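PDB 3DUW: O-methyltransferase, putative from Bacillus cereus, which probably transfers the methyl group of S-adenosylmethionine to a hydroxyl of an acceptor substrate, and is held here with the demethylated product S-adenosyl-L-homocysteine. Local coordinates for residues 86-100 / 112-126. Residues are numbered along the deposited sequence; the frame is centred on the assembly and turned at random.
With SAH (S-adenosyl-L-homocysteine), chain C.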
loop_
_atom_site.group_PDB
_atom_site.type_symbol
_atom_site.label_atom_id
_atom_site.label_comp_id
_atom_site.label_asym_id
_atom_site.label_seq_id
_atom_site.Cartn_x
_atom_site.Cartn_y
_atom_site.Cartn_z
ATOM N N VAL A 86 9.332 17.903 -5.419
ATOM C CA VAL A 86 8.134 17.402 -6.075
ATOM C C VAL A 86 7.846 18.300 -7.265
ATOM O O VAL A 86 7.913 19.526 -7.158
ATOM C CB VAL A 86 6.887 17.463 -5.161
ATOM C CG1 VAL A 86 5.668 16.945 -5.920
ATOM C CG2 VAL A 86 7.111 16.658 -3.898
ATOM N N VAL A 87 7.559 17.683 -8.402
ATOM C CA VAL A 87 7.194 18.408 -9.607
ATOM C C VAL A 87 5.802 17.875 -9.911
ATOM O O VAL A 87 5.629 16.674 -10.115
ATOM C CB VAL A 87 8.131 18.090 -10.789
ATOM C CG1 VAL A 87 7.627 18.785 -12.042
ATOM C CG2 VAL A 87 9.549 18.539 -10.468
ATOM N N THR A 88 4.807 18.756 -9.912
ATOM C CA THR A 88 3.439 18.336 -10.171
ATOM C C THR A 88 2.858 19.069 -11.380
ATOM O O THR A 88 3.094 20.266 -11.574
ATOM C CB THR A 88 2.565 18.535 -8.902
ATOM O OG1 THR A 88 1.256 18.013 -9.139
ATOM C CG2 THR A 88 2.487 20.005 -8.510
ATOM N N LEU A 89 2.102 18.332 -12.189
ATOM C CA LEU A 89 1.521 18.855 -13.423
ATOM C C LEU A 89 0.011 19.079 -13.347
ATOM O O LEU A 89 -0.744 18.183 -12.960
ATOM C CB LEU A 89 1.846 17.889 -14.566
ATOM C CG LEU A 89 3.303 17.407 -14.579
ATOM C CD1 LEU A 89 3.528 16.491 -15.768
ATOM C CD2 LEU A 89 4.253 18.592 -14.631
ATOM N N GLU A 90 -0.421 20.274 -13.744
ATOM C CA GLU A 90 -1.834 20.639 -13.707
ATOM C C GLU A 90 -2.253 21.421 -14.954
ATOM O O GLU A 90 -1.643 22.434 -15.298
ATOM C CB GLU A 90 -2.107 21.462 -12.446
ATOM C CG GLU A 90 -3.523 21.988 -12.319
ATOM C CD GLU A 90 -4.562 20.895 -12.458
ATOM O OE1 GLU A 90 -4.420 19.849 -11.783
ATOM O OE2 GLU A 90 -5.523 21.082 -13.236
ATOM N N ALA A 91 -3.304 20.953 -15.618
ATOM C CA ALA A 91 -3.791 21.593 -16.837
ATOM C C ALA A 91 -4.572 22.885 -16.615
ATOM O O ALA A 91 -4.486 23.810 -17.422
ATOM C CB ALA A 91 -4.642 20.612 -17.624
ATOM N N SER A 92 -5.340 22.950 -15.534
ATOM C CA SER A 92 -6.138 24.136 -15.241
ATOM C C SER A 92 -5.326 25.243 -14.582
ATOM O O SER A 92 -4.712 25.034 -13.533
ATOM C CB SER A 92 -7.313 23.758 -14.335
ATOM O OG SER A 92 -7.943 24.913 -13.810
ATOM N N GLU A 93 -5.326 26.423 -15.200
ATOM C CA GLU A 93 -4.594 27.557 -14.658
ATOM C C GLU A 93 -5.144 27.880 -13.272
ATOM O O GLU A 93 -4.388 28.169 -12.349
ATOM C CB GLU A 93 -4.741 28.780 -15.566
ATOM C CG GLU A 93 -3.614 29.787 -15.392
ATOM C CD GLU A 93 -3.834 31.069 -16.165
ATOM O OE1 GLU A 93 -4.314 30.999 -17.320
ATOM O OE2 GLU A 93 -3.512 32.145 -15.619
ATOM N N LYS A 94 -6.467 27.827 -13.137
ATOM C CA LYS A 94 -7.113 28.101 -11.860
ATOM C C LYS A 94 -6.688 27.069 -10.820
ATOM O O LYS A 94 -6.273 27.423 -9.722
ATOM C CB LYS A 94 -8.637 28.084 -12.006
ATOM C CG LYS A 94 -9.377 28.221 -10.685
ATOM C CD LYS A 94 -10.881 28.274 -10.882
ATOM C CE LYS A 94 -11.601 28.244 -9.546
ATOM N NZ LYS A 94 -13.080 28.278 -9.710
ATOM N N HIS A 95 -6.788 25.787 -11.159
ATOM C CA HIS A 95 -6.381 24.753 -10.208
ATOM C C HIS A 95 -4.929 24.953 -9.793
ATOM O O HIS A 95 -4.601 24.911 -8.607
ATOM C CB HIS A 95 -6.509 23.349 -10.810
ATOM C CG HIS A 95 -7.917 22.909 -11.045
ATOM N ND1 HIS A 95 -8.237 21.615 -11.396
ATOM C CD2 HIS A 95 -9.089 23.588 -11.006
ATOM C CE1 HIS A 95 -9.544 21.515 -11.565
ATOM N NE2 HIS A 95 -10.083 22.699 -11.334
ATOM N N ALA A 96 -4.063 25.166 -10.778
ATOM C CA ALA A 96 -2.642 25.334 -10.514
ATOM C C ALA A 96 -2.345 26.470 -9.548
ATOM O O ALA A 96 -1.535 26.314 -8.637
ATOM C CB ALA A 96 -1.887 25.543 -11.821
ATOM N N ASP A 97 -2.993 27.617 -9.738
ATOM C CA ASP A 97 -2.743 28.736 -8.840
ATOM C C ASP A 97 -3.280 28.495 -7.442
ATOM O O ASP A 97 -2.684 28.942 -6.463
ATOM C CB ASP A 97 -3.309 30.034 -9.407
ATOM C CG ASP A 97 -2.362 30.684 -10.385
ATOM O OD1 ASP A 97 -1.133 30.512 -10.214
ATOM O OD2 ASP A 97 -2.836 31.374 -11.311
ATOM N N ILE A 98 -4.404 27.793 -7.347
ATOM C CA ILE A 98 -4.966 27.476 -6.043
ATOM C C ILE A 98 -4.007 26.502 -5.363
ATOM O O ILE A 98 -3.724 26.634 -4.176
ATOM C CB ILE A 98 -6.383 26.861 -6.172
ATOM C CG1 ILE A 98 -7.359 27.945 -6.641
ATOM C CG2 ILE A 98 -6.835 26.264 -4.838
ATOM C CD1 ILE A 98 -8.753 27.450 -6.916
ATOM N N ALA A 99 -3.487 25.542 -6.126
ATOM C CA ALA A 99 -2.539 24.570 -5.584
ATOM C C ALA A 99 -1.284 25.278 -5.068
ATOM O O ALA A 99 -0.827 25.008 -3.963
ATOM C CB ALA A 99 -2.165 23.538 -6.653
ATOM N N ARG A 100 -0.726 26.184 -5.871
ATOM C CA ARG A 100 0.462 26.923 -5.453
ATOM C C ARG A 100 0.186 27.663 -4.153
ATOM O O ARG A 100 1.041 27.723 -3.274
ATOM C CB ARG A 100 0.886 27.933 -6.525
ATOM C CG ARG A 100 1.382 27.297 -7.803
ATOM C CD ARG A 100 2.004 28.320 -8.752
ATOM N NE ARG A 100 2.383 27.684 -10.011
ATOM C CZ ARG A 100 1.609 27.623 -11.089
ATOM N NH1 ARG A 100 0.402 28.178 -11.090
ATOM N NH2 ARG A 100 2.025 26.953 -12.158
ATOM N N VAL A 112 8.232 22.188 -3.708
ATOM C CA VAL A 112 7.314 21.865 -4.791
ATOM C C VAL A 112 7.252 22.849 -5.943
ATOM O O VAL A 112 7.215 24.062 -5.740
ATOM C CB VAL A 112 5.876 21.709 -4.248
ATOM C CG1 VAL A 112 4.950 21.233 -5.356
ATOM C CG2 VAL A 112 5.862 20.751 -3.072
ATOM N N GLU A 113 7.225 22.298 -7.152
ATOM C CA GLU A 113 7.113 23.075 -8.374
ATOM C C GLU A 113 5.831 22.637 -9.067
ATOM O O GLU A 113 5.664 21.457 -9.382
ATOM C CB GLU A 113 8.304 22.818 -9.304
ATOM C CG GLU A 113 8.107 23.376 -10.712
ATOM C CD GLU A 113 9.333 23.210 -11.588
ATOM O OE1 GLU A 113 9.857 22.081 -11.681
ATOM O OE2 GLU A 113 9.770 24.215 -12.189
ATOM N N VAL A 114 4.917 23.579 -9.271
ATOM C CA VAL A 114 3.664 23.292 -9.954
ATOM C C VAL A 114 3.814 23.826 -11.374
ATOM O O VAL A 114 4.040 25.024 -11.565
ATOM C CB VAL A 114 2.462 24.007 -9.288
ATOM C CG1 VAL A 114 1.189 23.711 -10.062
ATOM C CG2 VAL A 114 2.311 23.558 -7.846
ATOM N N ARG A 115 3.707 22.947 -12.365
ATOM C CA ARG A 115 3.830 23.366 -13.756
ATOM C C ARG A 115 2.464 23.334 -14.433
ATOM O O ARG A 115 1.810 22.292 -14.493
ATOM C CB ARG A 115 4.811 22.465 -14.517
ATOM C CG ARG A 115 5.044 22.935 -15.951
ATOM C CD ARG A 115 6.152 22.167 -16.667
ATOM N NE ARG A 115 7.437 22.268 -15.984
ATOM C CZ ARG A 115 8.604 22.430 -16.600
ATOM N NH1 ARG A 115 8.656 22.520 -17.923
ATOM N NH2 ARG A 115 9.721 22.501 -15.892
ATOM N N THR A 116 2.039 24.486 -14.940
ATOM C CA THR A 116 0.748 24.599 -15.602
ATOM C C THR A 116 0.814 24.179 -17.061
ATOM O O THR A 116 1.747 24.536 -17.779
ATOM C CB THR A 116 0.221 26.043 -15.548
ATOM O OG1 THR A 116 0.139 26.470 -14.183
ATOM C CG2 THR A 116 -1.153 26.131 -16.187
ATOM N N GLY A 117 -0.190 23.422 -17.493
ATOM C CA GLY A 117 -0.245 22.974 -18.872
ATOM C C GLY A 117 -0.668 21.526 -18.996
ATOM O O GLY A 117 -0.766 20.812 -17.997
ATOM N N LEU A 118 -0.946 21.092 -20.220
ATOM C CA LEU A 118 -1.333 19.706 -20.440
ATOM C C LEU A 118 -0.130 18.854 -20.063
ATOM O O LEU A 118 0.997 19.129 -20.484
ATOM C CB LEU A 118 -1.716 19.486 -21.905
ATOM C CG LEU A 118 -2.939 20.274 -22.387
ATOM C CD1 LEU A 118 -3.157 20.040 -23.874
ATOM C CD2 LEU A 118 -4.166 19.847 -21.595
ATOM N N ALA A 119 -0.366 17.827 -19.251
ATOM C CA ALA A 119 0.707 16.956 -18.793
ATOM C C ALA A 119 1.624 16.443 -19.901
ATOM O O ALA A 119 2.840 16.453 -19.749
ATOM C CB ALA A 119 0.130 15.783 -18.003
ATOM N N LEU A 120 1.052 16.008 -21.018
ATOM C CA LEU A 120 1.879 15.500 -22.104
ATOM C C LEU A 120 2.865 16.548 -22.616
ATOM O O LEU A 120 3.990 16.210 -22.985
ATOM C CB LEU A 120 1.003 14.975 -23.245
ATOM C CG LEU A 120 0.199 13.711 -22.916
ATOM C CD1 LEU A 120 -0.596 13.284 -24.134
ATOM C CD2 LEU A 120 1.136 12.590 -22.478
ATOM N N ASP A 121 2.458 17.816 -22.633
ATOM C CA ASP A 121 3.358 18.877 -23.084
ATOM C C ASP A 121 4.449 19.125 -22.052
ATOM O O ASP A 121 5.621 19.270 -22.394
ATOM C CB ASP A 121 2.602 20.187 -23.329
ATOM C CG ASP A 121 1.702 20.122 -24.541
ATOM O OD1 ASP A 121 2.145 19.587 -25.580
ATOM O OD2 ASP A 121 0.558 20.615 -24.462
ATOM N N SER A 122 4.057 19.173 -20.782
ATOM C CA SER A 122 5.010 19.411 -19.708
ATOM C C SER A 122 6.014 18.272 -19.554
ATOM O O SER A 122 7.175 18.507 -19.230
ATOM C CB SER A 122 4.269 19.630 -18.385
ATOM O OG SER A 122 3.496 20.817 -18.429
ATOM N N LEU A 123 5.570 17.040 -19.781
ATOM C CA LEU A 123 6.456 15.889 -19.654
ATOM C C LEU A 123 7.586 15.955 -20.681
ATOM O O LEU A 123 8.728 15.603 -20.384
ATOM C CB LEU A 123 5.650 14.592 -19.796
ATOM C CG LEU A 123 4.747 14.313 -18.584
ATOM C CD1 LEU A 123 3.685 13.291 -18.929
ATOM C CD2 LEU A 123 5.599 13.836 -17.421
ATOM N N GLN A 124 7.268 16.425 -21.883
ATOM C CA GLN A 124 8.266 16.558 -22.938
ATOM C C GLN A 124 9.267 17.636 -22.535
ATOM O O GLN A 124 10.471 17.495 -22.758
ATOM C CB GLN A 124 7.596 16.934 -24.259
ATOM C CG GLN A 124 8.550 17.037 -25.444
ATOM C CD GLN A 124 9.371 15.779 -25.642
ATOM O OE1 GLN A 124 10.469 15.645 -25.095
ATOM N NE2 GLN A 124 8.838 14.842 -26.413
ATOM N N GLN A 125 8.763 18.710 -21.931
ATOM C CA GLN A 125 9.614 19.805 -21.482
ATOM C C GLN A 125 10.550 19.323 -20.380
ATOM O O GLN A 125 11.732 19.664 -20.360
ATOM C CB GLN A 125 8.762 20.964 -20.957
ATOM C CG GLN A 125 7.944 21.670 -22.024
ATOM C CD GLN A 125 7.064 22.762 -21.452
ATOM O OE1 GLN A 125 7.539 23.655 -20.751
ATOM N NE2 GLN A 125 5.771 22.699 -21.755
ATOM N N ILE A 126 10.010 18.531 -19.459
ATOM C CA ILE A 126 10.796 17.998 -18.354
ATOM C C ILE A 126 11.958 17.157 -18.879
ATOM O O ILE A 126 13.068 17.226 -18.353
ATOM C CB ILE A 126 9.902 17.164 -17.405
ATOM C CG1 ILE A 126 8.958 18.106 -16.650
ATOM C CG2 ILE A 126 10.754 16.361 -16.435
ATOM C CD1 ILE A 126 7.893 17.404 -15.835
HETATM N N SAH C . -4.152 14.077 -7.017
HETATM C CA SAH C . -4.872 15.331 -6.584
HETATM C CB SAH C . -6.133 15.507 -7.361
HETATM C CG SAH C . -6.025 15.651 -8.860
HETATM S SD SAH C . -7.715 15.542 -9.594
HETATM C C SAH C . -5.249 15.166 -5.074
HETATM O O SAH C . -4.999 14.094 -4.515
HETATM O OXT SAH C . -5.799 16.175 -4.504
HETATM C "C5'" SAH C . -7.283 15.383 -11.279
HETATM C "C4'" SAH C . -6.563 16.705 -11.832
HETATM O "O4'" SAH C . -6.297 16.334 -13.183
HETATM C "C3'" SAH C . -7.428 17.950 -11.960
HETATM O "O3'" SAH C . -6.902 19.049 -11.211
HETATM C "C2'" SAH C . -7.460 18.189 -13.522
HETATM O "O2'" SAH C . -7.600 19.558 -13.872
HETATM C "C1'" SAH C . -6.153 17.561 -13.960
HETATM N N9 SAH C . -6.028 17.246 -15.258
HETATM C C8 SAH C . -6.914 16.741 -16.195
HETATM N N7 SAH C . -6.421 16.560 -17.379
HETATM C C5 SAH C . -5.070 16.970 -17.262
HETATM C C6 SAH C . -4.003 17.006 -18.232
HETATM N N6 SAH C . -4.139 16.620 -19.508
HETATM N N1 SAH C . -2.803 17.470 -17.756
HETATM C C2 SAH C . -2.616 17.874 -16.465
HETATM N N3 SAH C . -3.611 17.857 -15.510
HETATM C C4 SAH C . -4.808 17.395 -15.978
HETATM O O HOH W 1 -1.624 28.471 -13.343
HETATM O O HOH W 2 5.131 26.616 -8.500
#
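Val-86 to Glu-90 pair in parallel register with Val-112 to Thr-116, their axes 19° apart, and five backbone hydrogen bonds run from Glu-113 N to Val-86 O through to Gly-117 N to Glu-90 O. Joined through helix 93-105, which packs on the Val-114 face, the strands form a beta-alpha-beta crossover of the Rossmann-like methyltransferase fold, 112-116 being an edge strand of the sheet within this chain. On the face bearing Leu-89, that side chain reaches helix 119-128: CD1 meets Leu-123 CD2 at 3.8 Å, while CD2 touches Ser-122 CB. On the face bearing Val-114, Arg-100 of the crossover helix comes back over the edge strand. Its extended chain lets NH2 donate twice, to Val-114 O (2.9 Å, from above the carbonyl plane) and to Thr-116 OG1 (2.8 Å, in the guanidinium plane), as Val-114 CG1 lies over one guanidinium face, toward its rim. A water links NH1 to Thr-116 OG1 and Glu-93 O. At the C-terminal ends of the strands lies S-adenosyl-L-homocysteine (SAH). Glu-90, bent at chi2 (53°), receives the ribose O3' on OE1 and O2' on OE2, each at 2.7 Å; Leu-68 N also donates to OE1. At the adenine, Ala-119 N, in the first turn of helix 119-128, donates to SAH N1 at 2.9 Å.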